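Local structure of putative enoyl-CoA hydratase/isomerase (3FDU) at residues 27-30 with 31-35; 197-200 with 201-204. The protein probably catalyses hydration or isomerisation of enoyl-CoA thioesters, as in other enzymes of the crotonase superfamily. The protein carries 4 engineered substitutions. All blocks are in the same frame, centred on the assembly; numbering follows the deposited sequence.

Interaction 1 lies at the N-terminal start of helix 31-46 and interaction 2 at the C-terminal end of helix 188-200. The first is partly buried, its centre about 11 Å from the centre of the chain; the second is a surface contact, its centre about 24 Å from the chain centre, where a second subunit packs against it. Their centres are about 30 Å apart, they do not touch, and they share no helix. Both contain backbone carbonyl-amide bonds. The inner contact adds two leucine-on-tyrosine CH-pi contacts and leucine packing, whereas the outer one has more carbonyl acceptors and a single leucine methyl over a histidine.

Interaction 1: residues 27-30 with 31-35; sequences NALY and GELYL
Two tyrosine rings receive a leucine CB each where the loop after strand 15-20 enters helix 31-46 of this crotonase-family chain. Leu33 CB stands over the centre of the Tyr30 ring, 3.9 Å from the centroid and 9° off the normal. Leu29 CB lies over a face of the Tyr34 ring, shifted toward the rim, 3.8 Å from that centroid. Both are CH-pi contacts. A chi1 of 52° places Tyr30 CG between the backbone N and the carbonyl carbon, which brings the face of the ring over Leu33 CB.

The apolar packing is close as well. Leu29 and Leu33 meet at about a right angle through their CD2 methyls, 3.5 Å apart and tighter than usual for carbon. Leu33 CD2 also reaches Tyr30 CE2, at 3.9 Å. Leu29 and Tyr34 pack further on Ile113 of helix 113-116.

Among polar contacts, Tyr34 N donates to Tyr30 O of the N-cap residue over 3.1 Å in a nearly straight bond, while Leu33 N adds a weak one. Outside the contact, Tyr30 OH is hydrogen-bonded to His6 ND1 and Tyr34 OH to Asn66 OD1, while Asp70 OD2 accepts from Gly31 N.

Tyr30 O thus accepts the bond of the first turn, and each ring, with a leucine CB over one face and a hydrogen bond at its hydroxyl, is restrained in position.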
loop_
_atom_site.group_PDB
_atom_site.type_symbol
_atom_site.label_atom_id
_atom_site.label_comp_id
_atom_site.label_asym_id
_atom_site.label_seq_id
_atom_site.Cartn_x
_atom_site.Cartn_y
_atom_site.Cartn_z
ATOM N N ASN A 27 5.020 -29.652 8.412
ATOM C CA ASN A 27 6.009 -28.799 7.774
ATOM C C ASN A 27 6.557 -27.686 8.698
ATOM O O ASN A 27 7.071 -26.652 8.223
ATOM C CB ASN A 27 5.422 -28.218 6.470
ATOM C CG ASN A 27 5.502 -29.229 5.306
ATOM O OD1 ASN A 27 5.878 -30.373 5.529
ATOM N ND2 ASN A 27 5.136 -28.808 4.071
ATOM N N ALA A 28 6.446 -27.870 10.004
ATOM C CA ALA A 28 7.183 -26.948 10.918
ATOM C C ALA A 28 8.665 -26.951 10.586
ATOM O O ALA A 28 9.238 -28.009 10.287
ATOM C CB ALA A 28 6.956 -27.286 12.455
ATOM N N LEU A 29 9.303 -25.777 10.653
ATOM C CA LEU A 29 10.715 -25.675 10.241
ATOM C C LEU A 29 11.657 -25.608 11.441
ATOM O O LEU A 29 11.405 -24.884 12.361
ATOM C CB LEU A 29 10.946 -24.445 9.356
ATOM C CG LEU A 29 10.006 -24.445 8.143
ATOM C CD1 LEU A 29 10.081 -23.131 7.367
ATOM C CD2 LEU A 29 10.314 -25.646 7.188
ATOM N N TYR A 30 12.734 -26.393 11.399
ATOM C CA TYR A 30 13.784 -26.345 12.418
ATOM C C TYR A 30 15.039 -25.669 11.854
ATOM O O TYR A 30 15.186 -25.546 10.638
ATOM C CB TYR A 30 14.074 -27.767 12.959
ATOM C CG TYR A 30 14.354 -28.843 11.890
ATOM C CD1 TYR A 30 15.649 -29.158 11.520
ATOM C CD2 TYR A 30 13.324 -29.536 11.287
ATOM C CE1 TYR A 30 15.911 -30.134 10.564
ATOM C CE2 TYR A 30 13.573 -30.524 10.312
ATOM C CZ TYR A 30 14.872 -30.819 9.982
ATOM O OH TYR A 30 15.140 -31.782 9.042
ATOM N N GLY A 31 15.953 -25.275 12.740
ATOM C CA GLY A 31 17.189 -24.549 12.397
ATOM C C GLY A 31 17.835 -24.927 11.078
ATOM O O GLY A 31 17.972 -24.090 10.140
ATOM N N GLU A 32 18.251 -26.179 10.989
ATOM C CA GLU A 32 18.996 -26.633 9.821
ATOM C C GLU A 32 18.166 -26.714 8.515
ATOM O O GLU A 32 18.684 -26.540 7.427
ATOM C CB GLU A 32 19.696 -27.962 10.131
ATOM C CG GLU A 32 21.092 -27.759 10.828
ATOM C CD GLU A 32 22.125 -28.818 10.436
ATOM O OE1 GLU A 32 21.976 -29.983 10.869
ATOM O OE2 GLU A 32 23.084 -28.489 9.683
ATOM N N LEU A 33 16.873 -26.943 8.632
ATOM C CA LEU A 33 16.014 -26.966 7.445
ATOM C C LEU A 33 15.884 -25.548 6.877
ATOM O O LEU A 33 15.958 -25.365 5.664
ATOM C CB LEU A 33 14.649 -27.584 7.790
ATOM C CG LEU A 33 13.563 -27.648 6.692
ATOM C CD1 LEU A 33 14.124 -28.328 5.428
ATOM C CD2 LEU A 33 12.391 -28.435 7.241
ATOM N N TYR A 34 15.742 -24.526 7.738
ATOM C CA TYR A 34 15.809 -23.145 7.216
ATOM C C TYR A 34 17.090 -22.929 6.331
ATOM O O TYR A 34 17.042 -22.358 5.214
ATOM C CB TYR A 34 15.846 -22.123 8.340
ATOM C CG TYR A 34 14.625 -21.944 9.219
ATOM C CD1 TYR A 34 13.495 -21.260 8.760
ATOM C CD2 TYR A 34 14.634 -22.379 10.546
ATOM C CE1 TYR A 34 12.405 -21.035 9.585
ATOM C CE2 TYR A 34 13.538 -22.161 11.384
ATOM C CZ TYR A 34 12.427 -21.507 10.890
ATOM O OH TYR A 34 11.355 -21.239 11.721
ATOM N N LEU A 35 18.231 -23.408 6.817
ATOM C CA LEU A 35 19.495 -23.239 6.073
ATOM C C LEU A 35 19.554 -24.038 4.794
ATOM O O LEU A 35 20.122 -23.585 3.762
ATOM C CB LEU A 35 20.677 -23.633 6.961
ATOM C CG LEU A 35 20.750 -22.857 8.284
ATOM C CD1 LEU A 35 21.964 -23.306 9.115
ATOM C CD2 LEU A 35 20.819 -21.318 8.046
#

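Interaction 2: residues 197-200 with 201-204; sequences QHLT and ALPL
One face of the His198 imidazole carries the CD1 methyl of Leu202, which lies 3.8 Å above the ring plane and is displaced toward the rim, on the side of CE1 and NE2. The pair forms a CH-pi contact, 4.2 Å from CD1 to the ring centroid and 25° off the normal. With CG of His198 anti to its backbone N (chi1 173°), the ring swings beside the carbonyl carbon and back toward the chain that follows. At the ring's far end, NE2 is hydrogen-bonded to Thr166 O of the second subunit, so the imidazole is held by that bond as well as by the methyl on its face. The same CD1 methyl touches Leu199 CD2 at 4.1 Å, and Phe165 of the second subunit packs against both leucines.

These contacts lie at the C-terminal end of helix 188-200, where the chain turns through Ala201 and Leu202 to Pro203, the N-cap of helix 204-214; the segment is thus a tight helix-to-helix connection at a subunit interface. Gln197 O takes two donors from the same face of its carbonyl plane: Thr200 OG1 at 2.9 Å and Ala201 N at 3.1 Å. A weak bond joins Ala201 N to His198 O. One residue on, Leu202 N donates a hydrogen bond to Leu199 O, three residues back, at 3.1 Å and from well above the carbonyl plane, though the N-H itself points fairly straight at the oxygen (158°). Leu202 CG rests against His198 O at 3.6 Å, while Val52 lies against both Leu199 and Thr200, setting the helix end beside strand 52-57.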
loop_
_atom_site.group_PDB
_atom_site.type_symbol
_atom_site.label_atom_id
_atom_site.label_comp_id
_atom_site.label_asym_id
_atom_site.label_seq_id
_atom_site.Cartn_x
_atom_site.Cartn_y
_atom_site.Cartn_z
ATOM N N GLN A 197 6.043 -22.097 -16.018
ATOM C CA GLN A 197 6.344 -22.472 -17.407
ATOM C C GLN A 197 6.159 -21.264 -18.319
ATOM O O GLN A 197 6.968 -21.045 -19.234
ATOM C CB GLN A 197 5.404 -23.584 -17.883
ATOM C CG GLN A 197 5.817 -24.997 -17.484
ATOM C CD GLN A 197 4.665 -26.031 -17.628
ATOM O OE1 GLN A 197 4.770 -27.172 -17.157
ATOM N NE2 GLN A 197 3.573 -25.630 -18.275
ATOM N N HIS A 198 5.089 -20.497 -18.112
ATOM C CA HIS A 198 4.905 -19.267 -18.881
ATOM C C HIS A 198 6.100 -18.329 -18.701
ATOM O O HIS A 198 6.623 -17.792 -19.670
ATOM C CB HIS A 198 3.588 -18.567 -18.508
ATOM C CG HIS A 198 3.407 -17.207 -19.146
ATOM N ND1 HIS A 198 3.456 -17.005 -20.510
ATOM C CD2 HIS A 198 3.096 -16.002 -18.605
ATOM C CE1 HIS A 198 3.223 -15.732 -20.779
ATOM N NE2 HIS A 198 2.995 -15.105 -19.637
ATOM N N LEU A 199 6.551 -18.131 -17.467
ATOM C CA LEU A 199 7.709 -17.282 -17.246
ATOM C C LEU A 199 8.988 -17.846 -17.904
ATOM O O LEU A 199 9.802 -17.054 -18.394
ATOM C CB LEU A 199 7.948 -17.004 -15.746
ATOM C CG LEU A 199 6.812 -16.226 -15.061
ATOM C CD1 LEU A 199 7.174 -15.860 -13.567
ATOM C CD2 LEU A 199 6.513 -14.981 -15.865
ATOM N N THR A 200 9.195 -19.167 -17.904
ATOM C CA THR A 200 10.429 -19.671 -18.525
ATOM C C THR A 200 10.377 -19.476 -20.050
ATOM O O THR A 200 11.405 -19.484 -20.713
ATOM C CB THR A 200 10.713 -21.155 -18.245
ATOM O OG1 THR A 200 9.758 -21.945 -18.972
ATOM C CG2 THR A 200 10.579 -21.452 -16.789
ATOM N N ALA A 201 9.205 -19.322 -20.630
ATOM C CA ALA A 201 9.168 -19.039 -22.070
ATOM C C ALA A 201 9.457 -17.555 -22.427
ATOM O O ALA A 201 9.532 -17.227 -23.599
ATOM C CB ALA A 201 7.844 -19.505 -22.677
ATOM N N LEU A 202 9.609 -16.678 -21.418
ATOM C CA LEU A 202 9.882 -15.232 -21.628
ATOM C C LEU A 202 11.364 -15.008 -21.451
ATOM O O LEU A 202 12.042 -15.895 -20.937
ATOM C CB LEU A 202 9.051 -14.330 -20.661
ATOM C CG LEU A 202 7.520 -14.515 -20.817
ATOM C CD1 LEU A 202 6.584 -13.756 -19.780
ATOM C CD2 LEU A 202 7.088 -14.121 -22.221
ATOM N N PRO A 203 11.896 -13.857 -21.917
ATOM C CA PRO A 203 13.348 -13.649 -21.885
ATOM C C PRO A 203 13.874 -13.525 -20.484
ATOM O O PRO A 203 13.346 -12.733 -19.678
ATOM C CB PRO A 203 13.539 -12.316 -22.622
ATOM C CG PRO A 203 12.386 -12.237 -23.550
ATOM C CD PRO A 203 11.223 -12.829 -22.724
ATOM N N LEU A 204 14.911 -14.301 -20.181
ATOM C CA LEU A 204 15.515 -14.239 -18.868
ATOM C C LEU A 204 16.012 -12.837 -18.520
ATOM O O LEU A 204 15.900 -12.393 -17.351
ATOM C CB LEU A 204 16.695 -15.227 -18.736
ATOM C CG LEU A 204 17.399 -15.031 -17.355
ATOM C CD1 LEU A 204 17.475 -16.310 -16.468
ATOM C CD2 LEU A 204 18.761 -14.438 -17.522
#